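Local coordinates for protein aspartate aminotransferase (Plasmodium falciparum, PDB 3K7Y) that probably catalyses the reversible transfer of an amino group from L-aspartate to 2-oxoglutarate, using pyridoxal 5'-phosphate as cofactor, at residues A[21-24]-A[30-33]; A[111-116]-A[259-264]; A[232-235]-A[240-243]. One frame throughout, in Å; residues are numbered along the deposited sequence.

Contact 1 of 3, residues A[21-24]-A[30-33]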
loop_
_atom_site.group_PDB
_atom_site.type_symbol
_atom_site.label_atom_id
_atom_site.label_comp_id
_atom_site.label_asym_id
_atom_site.label_seq_id
_atom_site.Cartn_x
_atom_site.Cartn_y
_atom_site.Cartn_z
ATOM N N ARG A 21 -1.610 -6.067 22.441
ATOM C CA ARG A 21 -1.824 -7.425 22.918
ATOM C C ARG A 21 -2.524 -7.329 24.258
ATOM O O ARG A 21 -3.687 -7.712 24.385
ATOM C CB ARG A 21 -0.490 -8.189 23.071
ATOM C CG ARG A 21 0.004 -8.889 21.795
ATOM C CD ARG A 21 1.178 -9.840 22.052
ATOM N NE ARG A 21 1.412 -10.732 20.910
ATOM C CZ ARG A 21 2.213 -11.801 20.919
ATOM N NH1 ARG A 21 2.879 -12.139 22.020
ATOM N NH2 ARG A 21 2.345 -12.543 19.822
ATOM N N GLU A 22 -1.821 -6.759 25.231
ATOM C CA GLU A 22 -2.288 -6.710 26.611
ATOM C C GLU A 22 -3.714 -6.157 26.833
ATOM O O GLU A 22 -4.463 -6.706 27.652
ATOM C CB GLU A 22 -1.260 -5.995 27.500
ATOM C CG GLU A 22 -1.601 -5.972 28.996
ATOM C CD GLU A 22 -1.914 -7.347 29.593
ATOM O OE1 GLU A 22 -1.603 -7.549 30.791
ATOM O OE2 GLU A 22 -2.465 -8.225 28.889
ATOM N N PHE A 23 -4.095 -5.096 26.120
ATOM C CA PHE A 23 -5.428 -4.540 26.327
ATOM C C PHE A 23 -6.489 -5.623 26.121
ATOM O O PHE A 23 -7.319 -5.858 26.994
ATOM C CB PHE A 23 -5.696 -3.303 25.458
ATOM C CG PHE A 23 -7.078 -2.716 25.642
ATOM C CD1 PHE A 23 -7.818 -2.964 26.803
ATOM C CD2 PHE A 23 -7.629 -1.898 24.671
ATOM C CE1 PHE A 23 -9.088 -2.436 26.981
ATOM C CE2 PHE A 23 -8.904 -1.362 24.842
ATOM C CZ PHE A 23 -9.632 -1.632 26.005
ATOM N N LYS A 24 -6.429 -6.313 24.990
ATOM C CA LYS A 24 -7.442 -7.317 24.662
ATOM C C LYS A 24 -7.003 -8.758 24.987
ATOM O O LYS A 24 -7.295 -9.681 24.227
ATOM C CB LYS A 24 -7.859 -7.180 23.188
ATOM C CG LYS A 24 -8.480 -5.822 22.812
ATOM C CD LYS A 24 -10.016 -5.854 22.847
ATOM C CE LYS A 24 -10.637 -4.452 22.750
ATOM N NZ LYS A 24 -10.384 -3.760 21.456
ATOM N N GLU A 30 -14.396 -3.061 32.270
ATOM C CA GLU A 30 -13.870 -1.841 32.898
ATOM C C GLU A 30 -12.346 -1.747 32.660
ATOM O O GLU A 30 -11.620 -1.019 33.348
ATOM C CB GLU A 30 -14.262 -1.736 34.393
ATOM C CG GLU A 30 -13.351 -0.826 35.235
ATOM C CD GLU A 30 -14.063 -0.086 36.350
ATOM O OE1 GLU A 30 -14.545 -0.739 37.298
ATOM O OE2 GLU A 30 -14.129 1.160 36.284
ATOM N N LYS A 31 -11.869 -2.492 31.668
ATOM C CA LYS A 31 -10.520 -2.305 31.167
ATOM C C LYS A 31 -10.458 -0.935 30.506
ATOM O O LYS A 31 -11.423 -0.502 29.873
ATOM C CB LYS A 31 -10.146 -3.405 30.175
ATOM C CG LYS A 31 -9.603 -4.678 30.820
ATOM C CD LYS A 31 -9.102 -5.697 29.786
ATOM C CE LYS A 31 -10.185 -6.129 28.787
ATOM N NZ LYS A 31 -9.682 -7.060 27.737
ATOM N N ILE A 32 -9.334 -0.246 30.682
ATOM C CA ILE A 32 -9.153 1.090 30.108
ATOM C C ILE A 32 -7.995 1.175 29.106
ATOM O O ILE A 32 -6.875 0.723 29.359
ATOM C CB ILE A 32 -9.049 2.193 31.190
ATOM C CG1 ILE A 32 -10.350 2.255 32.000
ATOM C CG2 ILE A 32 -8.785 3.550 30.558
ATOM C CD1 ILE A 32 -10.259 3.016 33.309
ATOM N N ASN A 33 -8.317 1.810 27.983
ATOM C CA ASN A 33 -7.538 1.867 26.756
ATOM C C ASN A 33 -6.860 3.211 26.551
ATOM O O ASN A 33 -7.456 4.115 25.962
ATOM C CB ASN A 33 -8.524 1.681 25.603
ATOM C CG ASN A 33 -9.917 2.295 25.903
ATOM O OD1 ASN A 33 -10.673 1.776 26.734
ATOM N ND2 ASN A 33 -10.246 3.394 25.224
#

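Contact 2 of 3, residues A[111-116]-A[259-264]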
loop_
_atom_site.group_PDB
_atom_site.type_symbol
_atom_site.label_atom_id
_atom_site.label_comp_id
_atom_site.label_asym_id
_atom_site.label_seq_id
_atom_site.Cartn_x
_atom_site.Cartn_y
_atom_site.Cartn_z
ATOM N N PHE A 111 7.703 6.330 4.200
ATOM C CA PHE A 111 8.564 5.327 3.580
ATOM C C PHE A 111 8.934 5.566 2.120
ATOM O O PHE A 111 10.094 5.377 1.799
ATOM C CB PHE A 111 8.048 3.917 3.797
ATOM C CG PHE A 111 7.425 3.303 2.610
ATOM C CD1 PHE A 111 6.073 3.023 2.606
ATOM C CD2 PHE A 111 8.200 2.944 1.507
ATOM C CE1 PHE A 111 5.486 2.393 1.508
ATOM C CE2 PHE A 111 7.640 2.327 0.409
ATOM C CZ PHE A 111 6.276 2.050 0.401
ATOM N N VAL A 112 8.007 5.989 1.250
ATOM C CA VAL A 112 8.405 6.237 -0.152
ATOM C C VAL A 112 9.461 7.321 -0.199
ATOM O O VAL A 112 10.400 7.243 -1.002
ATOM C CB VAL A 112 7.264 6.644 -1.143
ATOM C CG1 VAL A 112 7.862 6.926 -2.550
ATOM C CG2 VAL A 112 6.196 5.560 -1.269
ATOM N N LEU A 113 9.313 8.325 0.665
ATOM C CA LEU A 113 10.291 9.407 0.737
ATOM C C LEU A 113 11.650 8.923 1.193
ATOM O O LEU A 113 12.676 9.382 0.691
ATOM C CB LEU A 113 9.818 10.508 1.663
ATOM C CG LEU A 113 10.794 11.644 1.886
ATOM C CD1 LEU A 113 11.116 12.362 0.571
ATOM C CD2 LEU A 113 10.178 12.597 2.880
ATOM N N LEU A 114 11.663 7.998 2.143
ATOM C CA LEU A 114 12.932 7.447 2.586
ATOM C C LEU A 114 13.533 6.614 1.466
ATOM O O LEU A 114 14.731 6.699 1.194
ATOM C CB LEU A 114 12.775 6.651 3.873
ATOM C CG LEU A 114 12.446 7.429 5.153
ATOM C CD1 LEU A 114 12.078 6.465 6.244
ATOM C CD2 LEU A 114 13.609 8.258 5.602
ATOM N N GLU A 115 12.697 5.842 0.780
ATOM C CA GLU A 115 13.183 5.105 -0.385
ATOM C C GLU A 115 13.740 6.114 -1.371
ATOM O O GLU A 115 14.722 5.840 -2.058
ATOM C CB GLU A 115 12.100 4.232 -1.045
ATOM C CG GLU A 115 11.724 2.970 -0.299
ATOM C CD GLU A 115 12.889 2.010 -0.033
ATOM O OE1 GLU A 115 12.625 0.851 0.373
ATOM O OE2 GLU A 115 14.073 2.385 -0.202
ATOM N N PHE A 116 13.127 7.293 -1.412
ATOM C CA PHE A 116 13.552 8.324 -2.362
ATOM C C PHE A 116 14.859 8.972 -1.944
ATOM O O PHE A 116 15.614 9.446 -2.785
ATOM C CB PHE A 116 12.479 9.402 -2.570
ATOM C CG PHE A 116 12.904 10.494 -3.513
ATOM C CD1 PHE A 116 13.266 10.196 -4.827
ATOM C CD2 PHE A 116 12.956 11.813 -3.087
ATOM C CE1 PHE A 116 13.662 11.191 -5.715
ATOM C CE2 PHE A 116 13.353 12.832 -3.968
ATOM C CZ PHE A 116 13.709 12.515 -5.294
ATOM N N GLY A 259 -3.147 9.001 2.823
ATOM C CA GLY A 259 -1.984 9.870 3.028
ATOM C C GLY A 259 -1.447 10.525 1.763
ATOM O O GLY A 259 -1.742 10.086 0.649
ATOM N N ALA A 260 -0.633 11.565 1.927
ATOM C CA ALA A 260 -0.023 12.237 0.792
ATOM C C ALA A 260 1.451 12.579 1.041
ATOM O O ALA A 260 1.887 12.610 2.181
ATOM C CB ALA A 260 -0.809 13.474 0.463
ATOM N N LEU A 261 2.200 12.827 -0.034
ATOM C CA LEU A 261 3.605 13.248 0.028
ATOM C C LEU A 261 3.797 14.513 -0.811
ATOM O O LEU A 261 3.553 14.484 -2.014
ATOM C CB LEU A 261 4.508 12.156 -0.564
ATOM C CG LEU A 261 5.953 11.857 -0.104
ATOM C CD1 LEU A 261 6.823 11.283 -1.243
ATOM C CD2 LEU A 261 6.655 13.057 0.550
ATOM N N HIS A 262 4.236 15.609 -0.199
ATOM C CA HIS A 262 4.496 16.834 -0.950
ATOM C C HIS A 262 5.974 17.171 -0.998
ATOM O O HIS A 262 6.636 17.244 0.040
ATOM C CB HIS A 262 3.719 18.001 -0.358
ATOM C CG HIS A 262 2.261 17.716 -0.176
ATOM N ND1 HIS A 262 1.358 17.758 -1.218
ATOM C CD2 HIS A 262 1.555 17.350 0.921
ATOM C CE1 HIS A 262 0.158 17.438 -0.767
ATOM N NE2 HIS A 262 0.251 17.189 0.527
ATOM N N ILE A 263 6.492 17.357 -2.209
ATOM C CA ILE A 263 7.879 17.788 -2.398
ATOM C C ILE A 263 7.912 19.087 -3.187
ATOM O O ILE A 263 7.327 19.181 -4.268
ATOM C CB ILE A 263 8.757 16.719 -3.100
ATOM C CG1 ILE A 263 8.830 15.449 -2.251
ATOM C CG2 ILE A 263 10.172 17.270 -3.362
ATOM C CD1 ILE A 263 9.453 14.295 -2.941
ATOM N N VAL A 264 8.598 20.080 -2.629
ATOM C CA VAL A 264 8.647 21.417 -3.210
ATOM C C VAL A 264 9.827 21.496 -4.177
ATOM O O VAL A 264 10.964 21.204 -3.802
ATOM C CB VAL A 264 8.712 22.517 -2.102
ATOM C CG1 VAL A 264 9.144 23.860 -2.671
ATOM C CG2 VAL A 264 7.360 22.661 -1.395
#

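Contact 3 of 3, residues A[232-235]-A[240-243]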
loop_
_atom_site.group_PDB
_atom_site.type_symbol
_atom_site.label_atom_id
_atom_site.label_comp_id
_atom_site.label_asym_id
_atom_site.label_seq_id
_atom_site.Cartn_x
_atom_site.Cartn_y
_atom_site.Cartn_z
ATOM N N ARG A 232 3.766 27.546 6.212
ATOM C CA ARG A 232 3.344 28.697 5.409
ATOM C C ARG A 232 4.322 29.864 5.505
ATOM O O ARG A 232 4.622 30.527 4.507
ATOM C CB ARG A 232 1.917 29.114 5.757
ATOM C CG ARG A 232 0.894 28.235 5.061
ATOM C CD ARG A 232 -0.448 28.298 5.724
ATOM N NE ARG A 232 -1.241 27.103 5.457
ATOM C CZ ARG A 232 -2.569 27.081 5.454
ATOM N NH1 ARG A 232 -3.249 28.194 5.672
ATOM N NH2 ARG A 232 -3.225 25.952 5.211
ATOM N N LYS A 233 4.846 30.080 6.701
ATOM C CA LYS A 233 5.899 31.059 6.883
ATOM C C LYS A 233 7.123 30.674 6.036
ATOM O O LYS A 233 7.598 31.492 5.255
ATOM C CB LYS A 233 6.226 31.236 8.366
ATOM C CG LYS A 233 6.585 32.660 8.705
ATOM C CD LYS A 233 6.195 33.069 10.131
ATOM C CE LYS A 233 6.769 34.464 10.429
ATOM N NZ LYS A 233 6.501 34.999 11.797
ATOM N N PHE A 234 7.592 29.427 6.167
ATOM C CA PHE A 234 8.638 28.847 5.303
ATOM C C PHE A 234 8.432 29.147 3.819
ATOM O O PHE A 234 9.372 29.499 3.106
ATOM C CB PHE A 234 8.652 27.328 5.443
ATOM C CG PHE A 234 9.752 26.793 6.302
ATOM C CD1 PHE A 234 9.576 26.626 7.669
ATOM C CD2 PHE A 234 10.950 26.395 5.736
ATOM C CE1 PHE A 234 10.595 26.103 8.463
ATOM C CE2 PHE A 234 11.969 25.877 6.529
ATOM C CZ PHE A 234 11.787 25.735 7.892
ATOM N N GLU A 235 7.199 28.968 3.357
ATOM C CA GLU A 235 6.854 29.202 1.962
ATOM C C GLU A 235 7.104 30.651 1.536
ATOM O O GLU A 235 7.726 30.904 0.503
ATOM C CB GLU A 235 5.404 28.813 1.702
ATOM C CG GLU A 235 4.881 29.310 0.365
ATOM C CD GLU A 235 3.525 28.746 0.034
ATOM O OE1 GLU A 235 2.648 28.694 0.931
ATOM O OE2 GLU A 235 3.341 28.347 -1.130
ATOM N N ALA A 240 12.718 25.322 0.092
ATOM C CA ALA A 240 12.227 24.011 -0.366
ATOM C C ALA A 240 12.210 22.960 0.761
ATOM O O ALA A 240 13.034 23.010 1.681
ATOM C CB ALA A 240 13.046 23.530 -1.544
ATOM N N PHE A 241 11.269 22.021 0.697
ATOM C CA PHE A 241 11.115 21.028 1.763
ATOM C C PHE A 241 10.163 19.906 1.347
ATOM O O PHE A 241 9.789 19.809 0.179
ATOM C CB PHE A 241 10.612 21.713 3.038
ATOM C CG PHE A 241 9.390 22.563 2.825
ATOM C CD1 PHE A 241 9.488 23.938 2.791
ATOM C CD2 PHE A 241 8.138 21.978 2.657
ATOM C CE1 PHE A 241 8.365 24.717 2.591
ATOM C CE2 PHE A 241 7.016 22.746 2.453
ATOM C CZ PHE A 241 7.128 24.114 2.419
ATOM N N SER A 242 9.765 19.069 2.298
ATOM C CA SER A 242 8.849 17.977 2.011
ATOM C C SER A 242 7.803 17.813 3.085
ATOM O O SER A 242 8.036 18.152 4.256
ATOM C CB SER A 242 9.607 16.672 1.867
ATOM O OG SER A 242 10.178 16.603 0.596
ATOM N N VAL A 243 6.653 17.271 2.694
ATOM C CA VAL A 243 5.574 17.070 3.648
ATOM C C VAL A 243 4.972 15.663 3.525
ATOM O O VAL A 243 4.542 15.250 2.438
ATOM C CB VAL A 243 4.461 18.148 3.508
ATOM C CG1 VAL A 243 3.543 18.120 4.719
ATOM C CG2 VAL A 243 5.051 19.543 3.332
#

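Contact 1 of 3, residues A[21-24]-A[30-33]
The Phe23 ring is sandwiched: Asn33 CA lies 4.0 Å above one face, offset toward the rim, and Lys24 CE sits over the opposite face, also off-centre. At the edge, in the ring plane, Lys31 CB approaches CE1 of Phe23 to 3.5 Å. The motif is a short helix-loop-strand connection at the surface, in which helix 15-23 ends and the chain doubles back into strand 32-33, which pairs in parallel with strand 373-374 in what is, as in other class I aminotransferases, the small domain.

Phe23 carries CG anti to the backbone N (chi1 179°), and although its first bond does not aim at the strand, the far end of the ring reaches it. The Asn33 side chain runs alongside and points the same way, its amide plane tilted only 21° from the ring; OD1 of Asn33 is 3.6 Å from CZ of Phe23. Ile36 also packs on Phe23, while Ile32 turns away to meet Tyr393 and Ile394 of helix 390-403.

Lys31 passes the ring at its edge and bends at chi3, which brings its amino group to the Phe23 carbonyl in the last turn, where the helix dipole would probably favour a positive charge. NZ also bonds to Asp26 O in the connecting loop. Lys31 NZ donates to Phe23 O at 2.8 Å, in the carbonyl plane, with a C=O...N angle of 149°.

Contact 2 of 3, residues A[111-116]-A[259-264]
Leu113 and Phe116 both leave the helix with CG opposite the backbone N (chi1 176° for Leu113), which extends them toward Leu261 and Ile263 on the strand. Ile263 answers with an extended outer chain, chi2 170°, so that its CD1 methyl leads the approach.

That one methyl serves two partners: Ile263 CD1 lies 4.3 Å from Leu113 CD1 and equally 4.3 Å from Phe116 CE2, meeting the phenyl ring obliquely. Leu113 uses its other end as well, since its CB touches Leu261 CD2 at 4.2 Å. Leu113 thus meets two residues of the same strand face, one at CB and one at CD1. All the touching atoms are carbon, and no hydrogen bond joins the two segments.

This is helix-on-sheet packing in the large domain of a fold-type I, pyridoxal-phosphate-dependent enzyme. The axes of 111-116 and 259-264 come within 9.8 Å, their directions 36° apart; strand 258-264 itself runs antiparallel to both its neighbours, 98-104 and 241-246. Helix 105-118 starts at the cofactor pocket, where Gly106 and Thr107 bind pyridoxal 5'-phosphate, and Leu113 lies about 11 Å from a bound cofactor, side chain to ligand.

Leu113 also packs on Cys244 of strand 241-246. Around Phe116, Leu278 and Ile281 of helix 268-283 are joined by Leu8 of the second subunit, while on the strand His262 turns to helix 75-86, touching Thr81, Gln82 and Ile85.

Contact 3 of 3, residues A[232-235]-A[240-243]
The rings of Phe234 and Phe241 stand nearly perpendicular, planes at 83° and centroids 5.9 Å apart, but they meet at a slant. Their nearest ring atoms are Phe234 CD2 and Phe241 CD1, 4.1 Å apart. A third phenyl completes the cluster: Phe212, on the neighbouring strand 209-214, meets both rings edge-to-face.

The closest approach is not ring to ring: Phe234 CB lies 3.9 Å from Phe241 CE1, again coming to the ring obliquely. Phe241 reaches it with CG set between its own backbone N and carbonyl carbon (chi1 52°), which carries the ring to the last turn of the helix. A separate, more distant approach comes from the backbone: near the plane of the same ring, at its edge, the backbone N of Glu235 is 4.5 Å from CE1 of Phe241.

The charged groups of the helix bind other residues. Lys233 forms a salt bridge with Asp197, Arg232 one with Glu225, and the Glu235 carboxylate accepts a bond from Tyr92 N through OE2.

The elements joined are the helix and second strand of a beta-alpha-beta unit, strand 209-214, helix 229-235 and strand 241-246, and only four residues separate the two segments. With no hydrogen bond between them, helix end and strand start are probably held here by dispersion and exclusion of water, while the charged residues of the helix find their partners in other parts of the fold.

From the N terminus, contact 1 comes first: it closes a five-residue loop where helix 15-23 gives way to strand 32-33, and is finished before the others begin. Contact 2 opens on helix 105-118 and closes only at strand 258-264, a loop of 142 residues. Contact 3, between 232-235 and 240-243 with four residues in between, falls wholly within that loop; none of the three cross. Contacts 2 and 3 meet in the large mixed sheet, where strands 241-246 and 258-264 are neighbours and Val243 N lies 2.7 Å from His262 O, a probable hydrogen bond. Contact 1 stands apart, across the chain's centre, its centre 34 Å from that of contact 2.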